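Local coordinates for protein-tyrosine-phosphatase PTP1 (Arabidopsis thaliana, PDB 6KRW), which dephosphorylates phosphotyrosine in proteins, including the MAP kinase MPK6, and together with MKP1 represses salicylic acid and camalexin biosynthesis in plant defence, at residues V19-G22 with K23-P27; H32-T35 with G36-A39; N40-W43 with P44-L48; S98-E101 with S102-Q105. All coordinates share one frame; numbering follows the deposited sequence.

Contact 1 (V19-G22 with K23-P27); sequences VFRG and KIQNP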
ATOM      1  N   VAL A  19     -18.346  17.499   0.044  1.00 24.09           N
ATOM      2  CA  VAL A  19     -18.591  16.563   1.165  1.00 23.32           C
ATOM      3  C   VAL A  19     -17.359  16.422   2.057  1.00 22.91           C
ATOM      4  O   VAL A  19     -17.485  16.600   3.275  1.00 24.30           O
ATOM      5  CB  VAL A  19     -19.083  15.212   0.623  1.00 23.75           C
ATOM      6  CG1 VAL A  19     -19.072  14.186   1.733  1.00 23.47           C
ATOM      7  CG2 VAL A  19     -20.452  15.369  -0.038  1.00 23.68           C
ATOM      8  N   PHE A  20     -16.195  16.135   1.480  1.00 22.27           N
ATOM      9  CA  PHE A  20     -14.973  15.924   2.299  1.00 23.46           C
ATOM     10  C   PHE A  20     -14.575  17.224   3.008  1.00 24.04           C
ATOM     11  O   PHE A  20     -14.155  17.165   4.167  1.00 24.93           O
ATOM     12  CB  PHE A  20     -13.852  15.360   1.425  1.00 22.21           C
ATOM     13  CG  PHE A  20     -13.986  13.878   1.176  1.00 22.52           C
ATOM     14  CD1 PHE A  20     -13.496  12.978   2.099  1.00 24.57           C
ATOM     15  CD2 PHE A  20     -14.525  13.382   0.003  1.00 23.55           C
ATOM     16  CE1 PHE A  20     -13.570  11.614   1.873  1.00 25.18           C
ATOM     17  CE2 PHE A  20     -14.638  12.011  -0.200  1.00 24.98           C
ATOM     18  CZ  PHE A  20     -14.193  11.133   0.747  1.00 22.12           C
ATOM     19  N   ARG A  21     -14.713  18.355   2.331  1.00 25.80           N
ATOM     20  CA  ARG A  21     -14.352  19.652   2.958  1.00 28.72           C
ATOM     21  C   ARG A  21     -15.309  19.905   4.125  1.00 26.53           C
ATOM     22  O   ARG A  21     -14.866  20.394   5.178  1.00 28.32           O
ATOM     23  CB  ARG A  21     -14.390  20.770   1.913  1.00 35.37           C
ATOM     24  CG  ARG A  21     -13.880  22.108   2.410  1.00 45.65           C
ATOM     25  CD  ARG A  21     -14.021  23.125   1.291  1.00 57.95           C
ATOM     26  NE  ARG A  21     -12.916  23.059   0.346  1.00 54.28           N
ATOM     27  CZ  ARG A  21     -12.954  23.496  -0.911  1.00 50.58           C
ATOM     28  NH1 ARG A  21     -14.059  24.014  -1.420  1.00 52.84           N
ATOM     29  NH2 ARG A  21     -11.877  23.391  -1.668  1.00 59.16           N
ATOM     30  N   GLY A  22     -16.590  19.578   3.947  1.00 29.42           N
ATOM     31  CA  GLY A  22     -17.549  19.746   5.050  1.00 29.70           C
ATOM     32  C   GLY A  22     -17.162  18.883   6.238  1.00 26.55           C
ATOM     33  O   GLY A  22     -17.358  19.328   7.378  1.00 31.99           O
ATOM     34  N   LYS A  23     -16.639  17.684   6.000  1.00 26.10           N
ATOM     35  CA  LYS A  23     -16.169  16.806   7.099  1.00 27.60           C
ATOM     36  C   LYS A  23     -15.002  17.461   7.846  1.00 28.03           C
ATOM     37  O   LYS A  23     -15.009  17.460   9.074  1.00 28.68           O
ATOM     38  CB  LYS A  23     -15.790  15.433   6.543  1.00 31.56           C
ATOM     39  CG  LYS A  23     -16.963  14.652   5.964  1.00 34.28           C
ATOM     40  CD  LYS A  23     -17.783  13.996   7.023  1.00 43.57           C
ATOM     41  CE  LYS A  23     -18.905  13.149   6.465  1.00 54.48           C
ATOM     42  NZ  LYS A  23     -18.383  11.857   5.971  1.00 56.34           N
ATOM     43  N   ILE A  24     -14.029  18.013   7.132  1.00 26.20           N
ATOM     44  CA  ILE A  24     -12.830  18.619   7.796  1.00 28.38           C
ATOM     45  C   ILE A  24     -13.255  19.872   8.569  1.00 28.65           C
ATOM     46  O   ILE A  24     -12.606  20.196   9.595  1.00 32.96           O
ATOM     47  CB  ILE A  24     -11.714  18.882   6.764  1.00 31.56           C
ATOM     48  CG1 ILE A  24     -11.061  17.541   6.415  1.00 35.60           C
ATOM     49  CG2 ILE A  24     -10.700  19.894   7.258  1.00 52.19           C
ATOM     50  CD1 ILE A  24     -10.094  17.597   5.296  1.00 51.13           C
ATOM     51  N   GLN A  25     -14.319  20.528   8.120  1.00 30.84           N
ATOM     52  CA  GLN A  25     -14.864  21.734   8.799  1.00 32.18           C
ATOM     53  C   GLN A  25     -15.661  21.318  10.034  1.00 34.83           C
ATOM     54  O   GLN A  25     -15.971  22.195  10.838  1.00 40.48           O
ATOM     55  CB  GLN A  25     -15.689  22.567   7.812  1.00 33.84           C
ATOM     56  CG  GLN A  25     -14.812  23.217   6.741  1.00 41.23           C
ATOM     57  CD  GLN A  25     -15.587  23.808   5.589  1.00 48.37           C
ATOM     58  OE1 GLN A  25     -16.786  23.594   5.438  1.00 63.20           O
ATOM     59  NE2 GLN A  25     -14.892  24.558   4.751  1.00 55.83           N
ATOM     60  N   ASN A  26     -15.999  20.032  10.162  1.00 34.29           N
ATOM     61  CA  ASN A  26     -16.728  19.508  11.352  1.00 36.76           C
ATOM     62  C   ASN A  26     -15.921  18.343  11.903  1.00 33.72           C
ATOM     63  O   ASN A  26     -16.310  17.189  11.772  1.00 35.05           O
ATOM     64  CB  ASN A  26     -18.163  19.105  11.000  1.00 44.83           C
ATOM     65  CG  ASN A  26     -19.005  20.295  10.583  1.00 59.90           C
ATOM     66  OD1 ASN A  26     -19.594  20.972  11.422  1.00 72.08           O
ATOM     67  ND2 ASN A  26     -19.062  20.561   9.287  1.00 49.52           N
ATOM     68  N   PRO A  27     -14.711  18.581  12.432  1.00 35.29           N
ATOM     69  CA  PRO A  27     -13.789  17.488  12.745  1.00 37.76           C
ATOM     70  C   PRO A  27     -14.327  16.479  13.770  1.00 32.45           C
ATOM     71  O   PRO A  27     -13.877  15.337  13.759  1.00 33.23           O
ATOM     72  CB  PRO A  27     -12.536  18.214  13.281  1.00 37.27           C
ATOM     73  CG  PRO A  27     -13.059  19.543  13.756  1.00 32.81           C
ATOM     74  CD  PRO A  27     -14.134  19.904  12.761  1.00 35.07           C
TER

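Contact 2 (H32-T35 with G36-A39); sequences HEFT and GLQA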
ATOM      1  N   HIS A  32     -15.565  10.890  15.392  1.00 31.91           N
ATOM      2  CA  HIS A  32     -16.669   9.942  15.708  1.00 31.90           C
ATOM      3  C   HIS A  32     -16.558   8.731  14.783  1.00 28.53           C
ATOM      4  O   HIS A  32     -16.739   7.591  15.267  1.00 30.58           O
ATOM      5  CB  HIS A  32     -18.033  10.638  15.589  1.00 32.99           C
ATOM      6  CG  HIS A  32     -19.164   9.857  16.165  1.00 59.97           C
ATOM      7  ND1 HIS A  32     -19.967   9.036  15.398  1.00 93.00           N
ATOM      8  CD2 HIS A  32     -19.646   9.795  17.424  1.00 71.71           C
ATOM      9  CE1 HIS A  32     -20.890   8.492  16.162  1.00121.34           C
ATOM     10  NE2 HIS A  32     -20.718   8.942  17.410  1.00118.66           N
ATOM     11  N   GLU A  33     -16.298   8.952  13.497  1.00 28.31           N
ATOM     12  CA  GLU A  33     -16.155   7.814  12.551  1.00 24.82           C
ATOM     13  C   GLU A  33     -15.036   6.887  13.038  1.00 23.97           C
ATOM     14  O   GLU A  33     -15.216   5.649  13.054  1.00 25.32           O
ATOM     15  CB  GLU A  33     -15.877   8.287  11.127  1.00 24.54           C
ATOM     16  CG  GLU A  33     -17.024   9.019  10.468  1.00 25.32           C
ATOM     17  CD  GLU A  33     -16.739   9.557   9.077  1.00 29.76           C
ATOM     18  OE1 GLU A  33     -17.679  10.019   8.412  1.00 34.75           O
ATOM     19  OE2 GLU A  33     -15.557   9.542   8.672  1.00 25.58           O
ATOM     20  N   PHE A  34     -13.863   7.442  13.357  1.00 23.63           N
ATOM     21  CA  PHE A  34     -12.725   6.576  13.750  1.00 22.99           C
ATOM     22  C   PHE A  34     -13.014   5.847  15.067  1.00 24.27           C
ATOM     23  O   PHE A  34     -12.673   4.660  15.170  1.00 24.46           O
ATOM     24  CB  PHE A  34     -11.419   7.373  13.825  1.00 23.21           C
ATOM     25  CG  PHE A  34     -10.223   6.481  13.947  1.00 23.35           C
ATOM     26  CD1 PHE A  34      -9.770   5.773  12.843  1.00 25.71           C
ATOM     27  CD2 PHE A  34      -9.591   6.283  15.167  1.00 25.63           C
ATOM     28  CE1 PHE A  34      -8.683   4.921  12.956  1.00 27.80           C
ATOM     29  CE2 PHE A  34      -8.523   5.406  15.277  1.00 27.64           C
ATOM     30  CZ  PHE A  34      -8.058   4.742  14.168  1.00 28.44           C
ATOM     31  N   THR A  35     -13.598   6.536  16.045  1.00 26.31           N
ATOM     32  CA  THR A  35     -13.973   5.882  17.319  1.00 26.57           C
ATOM     33  C   THR A  35     -14.921   4.708  17.035  1.00 26.58           C
ATOM     34  O   THR A  35     -14.773   3.628  17.676  1.00 28.87           O
ATOM     35  CB  THR A  35     -14.568   6.910  18.282  1.00 31.11           C
ATOM     36  OG1 THR A  35     -13.565   7.896  18.533  1.00 37.56           O
ATOM     37  CG2 THR A  35     -14.994   6.278  19.583  1.00 36.05           C
ATOM     38  N   GLY A  36     -15.860   4.896  16.109  1.00 26.56           N
ATOM     39  CA  GLY A  36     -16.789   3.810  15.740  1.00 27.03           C
ATOM     40  C   GLY A  36     -16.061   2.644  15.095  1.00 24.51           C
ATOM     41  O   GLY A  36     -16.374   1.477  15.385  1.00 28.19           O
ATOM     42  N   LEU A  37     -15.133   2.922  14.187  1.00 24.20           N
ATOM     43  CA  LEU A  37     -14.322   1.849  13.569  1.00 22.07           C
ATOM     44  C   LEU A  37     -13.564   1.093  14.657  1.00 22.26           C
ATOM     45  O   LEU A  37     -13.500  -0.138  14.603  1.00 24.10           O
ATOM     46  CB  LEU A  37     -13.340   2.448  12.556  1.00 21.07           C
ATOM     47  CG  LEU A  37     -13.954   2.945  11.253  1.00 21.81           C
ATOM     48  CD1 LEU A  37     -12.985   3.841  10.491  1.00 23.10           C
ATOM     49  CD2 LEU A  37     -14.404   1.772  10.380  1.00 27.37           C
ATOM     50  N   GLN A  38     -12.966   1.798  15.612  1.00 22.64           N
ATOM     51  CA  GLN A  38     -12.201   1.118  16.678  1.00 24.38           C
ATOM     52  C   GLN A  38     -13.139   0.271  17.550  1.00 25.14           C
ATOM     53  O   GLN A  38     -12.732  -0.817  17.962  1.00 26.64           O
ATOM     54  CB  GLN A  38     -11.437   2.155  17.500  1.00 24.58           C
ATOM     55  CG  GLN A  38     -10.360   2.895  16.722  1.00 27.09           C
ATOM     56  CD  GLN A  38      -9.276   1.969  16.244  1.00 27.75           C
ATOM     57  OE1 GLN A  38      -9.426   1.307  15.208  1.00 29.49           O
ATOM     58  NE2 GLN A  38      -8.180   1.923  16.982  1.00 33.54           N
ATOM     59  N   ALA A  39     -14.360   0.734  17.797  1.00 26.24           N
ATOM     60  CA  ALA A  39     -15.338  -0.043  18.604  1.00 28.10           C
ATOM     61  C   ALA A  39     -15.659  -1.367  17.904  1.00 27.65           C
ATOM     62  O   ALA A  39     -15.948  -2.353  18.591  1.00 33.65           O
ATOM     63  CB  ALA A  39     -16.581   0.781  18.850  1.00 31.34           C
TER

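Contact 3 (N40-W43 with P44-L48); sequences NRMW and PSELL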
ATOM      1  N   ASN A  40     -15.624  -1.382  16.577  0.50 24.79           N
ATOM      2  CA  ASN A  40     -15.984  -2.562  15.753  0.50 27.00           C
ATOM      3  C   ASN A  40     -14.730  -3.332  15.322  0.50 24.58           C
ATOM      4  O   ASN A  40     -14.804  -4.085  14.328  0.50 28.67           O
ATOM      5  CB  ASN A  40     -16.840  -2.131  14.561  0.50 31.90           C
ATOM      6  CG  ASN A  40     -18.234  -1.689  14.973  0.50 44.98           C
ATOM      7  OD1 ASN A  40     -18.851  -2.293  15.853  0.50 44.02           O
ATOM      8  ND2 ASN A  40     -18.748  -0.644  14.342  0.50 43.55           N
ATOM      9  N   ARG A  41     -13.618  -3.184  16.036  1.00 21.42           N
ATOM     10  CA  ARG A  41     -12.379  -3.873  15.621  1.00 22.02           C
ATOM     11  C   ARG A  41     -12.481  -5.391  15.775  1.00 21.33           C
ATOM     12  O   ARG A  41     -13.271  -5.923  16.613  1.00 22.95           O
ATOM     13  CB  ARG A  41     -11.176  -3.392  16.418  1.00 24.05           C
ATOM     14  CG  ARG A  41     -11.061  -3.967  17.810  1.00 34.22           C
ATOM     15  CD  ARG A  41      -9.863  -3.386  18.524  1.00 40.62           C
ATOM     16  NE  ARG A  41     -10.143  -2.027  18.974  1.00 51.90           N
ATOM     17  CZ  ARG A  41      -9.369  -1.322  19.790  1.00 47.22           C
ATOM     18  NH1 ARG A  41      -9.750  -0.115  20.161  1.00 54.82           N
ATOM     19  NH2 ARG A  41      -8.220  -1.813  20.229  1.00 55.23           N
ATOM     20  N   MET A  42     -11.636  -6.061  15.016  1.00 19.95           N
ATOM     21  CA  MET A  42     -11.365  -7.501  15.185  1.00 17.97           C
ATOM     22  C   MET A  42     -10.429  -7.688  16.365  1.00 18.80           C
ATOM     23  O   MET A  42      -9.456  -6.888  16.521  1.00 20.65           O
ATOM     24  CB  MET A  42     -10.745  -8.055  13.909  1.00 19.22           C
ATOM     25  CG  MET A  42     -10.401  -9.516  13.986  1.00 20.79           C
ATOM     26  SD  MET A  42      -9.823 -10.206  12.414  0.98 19.22           S
ATOM     27  CE  MET A  42     -11.323 -10.156  11.433  1.00 20.69           C
ATOM     28  N   TRP A  43     -10.681  -8.682  17.189  1.00 20.24           N
ATOM     29  CA  TRP A  43      -9.808  -9.005  18.327  1.00 17.96           C
ATOM     30  C   TRP A  43      -8.774 -10.043  17.932  1.00 18.68           C
ATOM     31  O   TRP A  43      -9.020 -10.881  17.087  1.00 19.20           O
ATOM     32  CB  TRP A  43     -10.650  -9.389  19.551  1.00 21.35           C
ATOM     33  CG  TRP A  43     -11.593  -8.285  19.873  1.00 21.57           C
ATOM     34  CD1 TRP A  43     -12.933  -8.217  19.598  1.00 24.44           C
ATOM     35  CD2 TRP A  43     -11.235  -7.020  20.444  1.00 25.51           C
ATOM     36  NE1 TRP A  43     -13.428  -6.993  19.960  1.00 26.75           N
ATOM     37  CE2 TRP A  43     -12.410  -6.245  20.498  1.00 26.39           C
ATOM     38  CE3 TRP A  43     -10.032  -6.480  20.928  1.00 32.55           C
ATOM     39  CZ2 TRP A  43     -12.412  -4.956  21.018  1.00 38.10           C
ATOM     40  CZ3 TRP A  43     -10.041  -5.209  21.454  1.00 40.37           C
ATOM     41  CH2 TRP A  43     -11.219  -4.462  21.495  1.00 41.47           C
ATOM     42  N   PRO A  44      -7.566 -10.017  18.534  1.00 18.58           N
ATOM     43  CA  PRO A  44      -6.477 -10.876  18.075  1.00 18.29           C
ATOM     44  C   PRO A  44      -6.817 -12.382  18.064  1.00 17.08           C
ATOM     45  O   PRO A  44      -6.337 -13.093  17.195  1.00 17.45           O
ATOM     46  CB  PRO A  44      -5.317 -10.567  19.033  1.00 22.38           C
ATOM     47  CG  PRO A  44      -5.625  -9.176  19.526  1.00 28.83           C
ATOM     48  CD  PRO A  44      -7.135  -9.086  19.599  1.00 23.15           C
ATOM     49  N   SER A  45      -7.608 -12.858  19.032  1.00 16.96           N
ATOM     50  CA  SER A  45      -7.926 -14.309  19.059  1.00 15.89           C
ATOM     51  C   SER A  45      -8.642 -14.743  17.783  1.00 16.00           C
ATOM     52  O   SER A  45      -8.549 -15.956  17.447  1.00 16.93           O
ATOM     53  CB  SER A  45      -8.730 -14.659  20.273  1.00 15.45           C
ATOM     54  OG  SER A  45      -9.966 -13.966  20.268  1.00 17.06           O
ATOM     55  N   GLU A  46      -9.305 -13.827  17.080  1.00 15.10           N
ATOM     56  CA  GLU A  46     -10.007 -14.187  15.829  1.00 15.58           C
ATOM     57  C   GLU A  46      -9.009 -14.688  14.795  1.00 16.84           C
ATOM     58  O   GLU A  46      -9.379 -15.470  13.895  1.00 16.53           O
ATOM     59  CB  GLU A  46     -10.848 -13.028  15.325  1.00 16.67           C
ATOM     60  CG  GLU A  46     -11.956 -12.633  16.284  1.00 18.88           C
ATOM     61  CD  GLU A  46     -12.865 -11.527  15.816  1.00 18.39           C
ATOM     62  OE1 GLU A  46     -13.593 -11.742  14.816  1.00 23.45           O
ATOM     63  OE2 GLU A  46     -12.823 -10.428  16.434  1.00 21.84           O
ATOM     64  N   LEU A  47      -7.763 -14.193  14.837  1.00 16.24           N
ATOM     65  CA  LEU A  47      -6.743 -14.602  13.848  1.00 16.33           C
ATOM     66  C   LEU A  47      -6.465 -16.101  13.937  1.00 16.44           C
ATOM     67  O   LEU A  47      -6.061 -16.687  12.929  1.00 16.60           O
ATOM     68  CB  LEU A  47      -5.452 -13.799  14.094  1.00 17.23           C
ATOM     69  CG  LEU A  47      -5.602 -12.301  13.916  1.00 17.11           C
ATOM     70  CD1 LEU A  47      -4.324 -11.629  14.362  1.00 19.06           C
ATOM     71  CD2 LEU A  47      -5.925 -11.940  12.485  1.00 17.69           C
ATOM     72  N   LEU A  48      -6.685 -16.735  15.097  1.00 16.48           N
ATOM     73  CA  LEU A  48      -6.393 -18.182  15.196  1.00 16.52           C
ATOM     74  C   LEU A  48      -7.346 -19.006  14.310  1.00 16.88           C
ATOM     75  O   LEU A  48      -6.957 -20.114  13.967  1.00 19.14           O
ATOM     76  CB  LEU A  48      -6.571 -18.643  16.639  1.00 17.14           C
ATOM     77  CG  LEU A  48      -5.641 -17.977  17.637  1.00 18.22           C
ATOM     78  CD1 LEU A  48      -5.987 -18.461  19.028  1.00 19.36           C
ATOM     79  CD2 LEU A  48      -4.192 -18.263  17.277  1.00 22.11           C
TER
HETATM   80  O   HOH W   1     -14.645  -8.488  16.597  1.00 23.83           O

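Contact 4 (S98-E101 with S102-Q105); sequences SESE and SISQ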
ATOM      1  N   SER A  98     -13.004  -3.086  -6.086  1.00 25.62           N
ATOM      2  CA  SER A  98     -13.774  -2.897  -7.337  1.00 29.04           C
ATOM      3  C   SER A  98     -13.203  -3.786  -8.433  1.00 35.41           C
ATOM      4  O   SER A  98     -12.042  -4.168  -8.346  1.00 35.56           O
ATOM      5  CB  SER A  98     -13.783  -1.468  -7.831  1.00 44.38           C
ATOM      6  OG  SER A  98     -13.730  -0.487  -6.803  1.00 43.73           O
ATOM      7  N   GLU A  99     -14.010  -4.109  -9.441  1.00 45.64           N
ATOM      8  CA  GLU A  99     -13.479  -4.790 -10.640  1.00 67.00           C
ATOM      9  C   GLU A  99     -13.644  -3.808 -11.781  1.00 55.94           C
ATOM     10  O   GLU A  99     -14.625  -3.896 -12.491  1.00 55.81           O
ATOM     11  CB  GLU A  99     -14.189  -6.098 -10.969  1.00109.63           C
ATOM     12  CG  GLU A  99     -13.580  -6.770 -12.184  1.00118.54           C
ATOM     13  CD  GLU A  99     -12.148  -7.210 -11.944  1.00 88.00           C
ATOM     14  OE1 GLU A  99     -11.248  -6.802 -12.698  1.00165.16           O
ATOM     15  OE2 GLU A  99     -11.953  -7.995 -11.023  1.00102.48           O
ATOM     16  N   SER A 100     -12.692  -2.907 -11.907  1.00 49.68           N
ATOM     17  CA  SER A 100     -12.714  -1.806 -12.893  1.00 52.00           C
ATOM     18  C   SER A 100     -11.299  -1.625 -13.433  1.00 48.19           C
ATOM     19  O   SER A 100     -10.343  -1.632 -12.634  1.00 54.17           O
ATOM     20  CB  SER A 100     -13.232  -0.539 -12.275  1.00 46.71           C
ATOM     21  OG  SER A 100     -12.999   0.554 -13.143  1.00 41.52           O
ATOM     22  N   GLU A 101     -11.184  -1.439 -14.738  1.00 44.88           N
ATOM     23  CA  GLU A 101      -9.887  -1.131 -15.383  1.00 46.61           C
ATOM     24  C   GLU A 101      -9.375   0.231 -14.898  1.00 43.75           C
ATOM     25  O   GLU A 101      -8.225   0.562 -15.219  1.00 52.02           O
ATOM     26  CB  GLU A 101     -10.063  -1.163 -16.902  1.00 58.01           C
ATOM     27  CG  GLU A 101     -10.620  -2.481 -17.401  1.00 62.17           C
ATOM     28  CD  GLU A 101     -10.868  -2.550 -18.896  1.00 74.96           C
ATOM     29  OE1 GLU A 101     -10.120  -3.273 -19.578  1.00 58.93           O
ATOM     30  OE2 GLU A 101     -11.820  -1.901 -19.377  1.00 65.19           O
ATOM     31  N   SER A 102     -10.182   0.993 -14.154  1.00 35.80           N
ATOM     32  CA  SER A 102      -9.777   2.360 -13.723  1.00 31.51           C
ATOM     33  C   SER A 102      -9.405   2.390 -12.240  1.00 28.55           C
ATOM     34  O   SER A 102      -9.027   3.464 -11.775  1.00 35.64           O
ATOM     35  CB  SER A 102     -10.863   3.361 -14.018  1.00 45.90           C
ATOM     36  OG  SER A 102     -11.208   3.333 -15.392  1.00 56.76           O
ATOM     37  N   ILE A 103      -9.563   1.275 -11.514  1.00 28.05           N
ATOM     38  CA  ILE A 103      -9.328   1.241 -10.043  1.00 23.54           C
ATOM     39  C   ILE A 103      -8.234   0.218  -9.743  1.00 23.74           C
ATOM     40  O   ILE A 103      -8.414  -0.965 -10.061  1.00 25.82           O
ATOM     41  CB  ILE A 103     -10.647   0.986  -9.297  1.00 23.99           C
ATOM     42  CG1 ILE A 103     -11.688   2.035  -9.699  1.00 28.46           C
ATOM     43  CG2 ILE A 103     -10.376   0.972  -7.802  1.00 23.38           C
ATOM     44  CD1 ILE A 103     -13.062   1.750  -9.234  1.00 32.12           C
ATOM     45  N   SER A 104      -7.107   0.689  -9.189  1.00 22.99           N
ATOM     46  CA  SER A 104      -5.965  -0.169  -8.817  1.00 21.44           C
ATOM     47  C   SER A 104      -6.373  -1.156  -7.721  1.00 19.46           C
ATOM     48  O   SER A 104      -7.164  -0.798  -6.816  1.00 21.56           O
ATOM     49  CB  SER A 104      -4.798   0.627  -8.316  1.00 22.86           C
ATOM     50  OG  SER A 104      -4.439   1.668  -9.242  1.00 24.47           O
ATOM     51  N   GLN A 105      -5.745  -2.317  -7.772  1.00 19.98           N
ATOM     52  CA  GLN A 105      -5.726  -3.236  -6.632  1.00 18.47           C
ATOM     53  C   GLN A 105      -4.339  -3.153  -6.004  1.00 18.73           C
ATOM     54  O   GLN A 105      -3.346  -2.784  -6.720  1.00 21.78           O
ATOM     55  CB  GLN A 105      -6.119  -4.644  -7.067  1.00 22.33           C
ATOM     56  CG  GLN A 105      -5.128  -5.352  -7.944  1.00 28.67           C
ATOM     57  CD  GLN A 105      -5.651  -6.658  -8.493  1.00 33.09           C
ATOM     58  OE1 GLN A 105      -6.535  -7.309  -7.888  1.00 30.54           O
ATOM     59  NE2 GLN A 105      -5.081  -7.072  -9.621  1.00 34.21           N
TER

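Contact 1 (V19-G22 with K23-P27)
In the C-terminal part of helix 7-24, the carbonyls of V19-G22 receive the amides of the last helical residues and of the turn beyond. Lys23 N bonds to Val19 O (3.1 Å), Ile24 N to Phe20 O (3.1 Å) and Gln25 N to Arg21 O (3.0 Å), the regular i+4 ladder. The side chain of Asn26 also turns back on the helix: ND2 donates to Gly22 O at 2.8 Å, nearly straight at 164°, with that oxygen close to the amide plane. A short, flat asparagine amide suits such a fold-back. Arg21 and Gln25 run side by side, and Gln25 NE2 lies 3.5 Å from Arg21 CG, so the amide packs on the arginine methylenes, while the guanidinium reaches Glu300. Arg21 CG stands opposite its own backbone nitrogen (chi1 -173°), which sends the chain out along this flank. Lys23 lays CG 3.4 Å from Val19 O, and bends at chi2 and chi4 carry the ammonium to Glu33 of the next helix. Phe20 and Ile24 pack inward on helix 285-303. This is the C-terminal end of an amphipathic helix, where an asparagine side chain folds back onto a carbonyl of the last turn.

Contact 2 (H32-T35 with G36-A39)
Phe34 and Gln38, one turn apart on the amphipathic helix 27-39, carry the side-chain part of this contact, and the backbone bonds form its frame. Four i+4 bonds run through the segment: Gly36 N to His32 O (3.0 Å), Leu37 N to Glu33 O (3.0 Å), Gln38 N to Phe34 O (2.9 Å) and Ala39 N to Thr35 O (2.9 Å). Ala39, a small and helix-compatible residue, lies on the exposed side with its CB 3.6 Å from Thr35 O.

The apolar contacts lie on the inner side. Phe34 CG is anti to the backbone nitrogen (chi1 -169°), which swings the ring forward along the helix to Gln38. Leu37 comes at the ring obliquely, the two CD1 atoms 4.4 Å apart, and goes on to pack against Val271, Ala272 and Arg275 of helix 267-277. A large flat ring and a branched leucine suit a face pressed against two other helices, for Phe34 also meets Met285 at the start of helix 285-303.

Polar ends look beyond the segment. The Glu33 carboxylate is bound by the hydroxyls of Tyr288 and Tyr292, and the Thr35 hydroxyl is bonded to Ala31 O, an economical way to satisfy it within the helix. Gln38 combines both roles: its CG methylene touches the ring, while OE1 is bonded to Arg275. Bent at chi2 (-63°), its chain brings the amide obliquely across the CE2-CZ border of Phe34, raised above the ring plane, the two planes 23° apart, with Gln38 CG 3.4 Å from Phe34 CE2 and Gln38 CD 3.7 Å from Phe34 CZ.

Contact 3 (N40-W43 with P44-L48)
Trp43 and Glu46 hold each other by two hydrogen bonds in the turn that leads from the loop into helix 47-50. Trp43 N donates to Glu46 OE2 at 2.9 Å, almost straight (168°) but arriving from above the carboxylate plane. In return Glu46 N bonds to Trp43 O at 3.0 Å, closing a turn across Pro44 and Ser45. Proline, which has no N-H to give, suits this second place, and its phi already matches a helix. Glutamate suits the fourth, being long enough to reach back to the N-H of Trp43; CG lies beside its own nitrogen (chi1 -63°) and the extended remainder carries the carboxylate there.

Next outward, Met42 crosses that carboxylate, with Met42 CG 3.6 Å from Glu46 OE2, and sends SD toward Leu47. Both Met42 and Leu47 pack on Phe71 and Ile279, the apolar footing of the turn. At the edge of the indole, near its plane, sits Pro44 CD, while Arg41 CG lies over one face, displaced toward its rim.

Further out, a water ties the turn to the preceding loop: it donates to Glu46 OE2, which thereby accepts two bonds. The same water also donates to Arg41 O, 2.9 Å away.

Contact 4 (S98-E101 with S102-Q105)
Ser100 swings its hydroxyl to the side opposite its backbone nitrogen (chi1 168°), which brings OG round to Ser102, and Ile103 sets CG1 beside its own nitrogen (chi1 -55°), from where the extended chi2 carries CD1 on toward Ser98 and Ser100. The first rotation lets Ser102 N donate to Ser100 OG at 3.0 Å, a fairly straight bond and the mark of an ST turn. Laid over it is a type I beta turn from Ser100 to Ile103, in which Ile103 N bonds to Ser100 O at 3.2 Å. That donor stands well above the carbonyl plane, 66° out of it, although the N-H itself points almost directly at the oxygen. Ser100 thus grips two successive amides, one with its side chain and one with its backbone. Serine suits the place because its hydroxyl is just long enough to reach the second residue onward. Glu101 and Ser102, the central pair, are polar and exposed, as befits the outer bend.

The second rotation makes the van der Waals side of the contact. Ile103 CD1 meets Ser98 OG at 3.4 Å, Ser98 CB at 3.6 Å and Ser100 CB at 3.8 Å, so two small serines fit closely round the tip of the isoleucine. Buried Ile103 is the anchor of the loop, packing on Asn252, Arg256 and Ala259 of helix 242-259. Ser104 adds polar ties to Gln255 and His251 on the same helix. Together these features describe a beta-hairpin connection, here the loop joining antiparallel neighbours 92-95 and 106-109 at one margin of the central sheet.

How the contacts relate
Contacts 1, 2 and 3 follow one another along the N-terminal part of the chain. Contacts 1 and 2, with centres 16 Å apart, are joined by the salt bridge from Lys23 NZ to Glu33 OE1 (3.1 Å), while contact 3 begins where contact 2 ends. Contact 4 stands apart, its nearest atoms about 14 Å from contact 1 and about 19 Å from contact 3. Helix 242-259 nevertheless receives both Phe20 of contact 1 and Ile103 of contact 4. Contacts 2 and 3 come nearest the active site: the side chain of Phe34 is about 6 Å from that of Gln283, and that of Leu47 about 9 Å from that of Ile241, both probably substrate-binding.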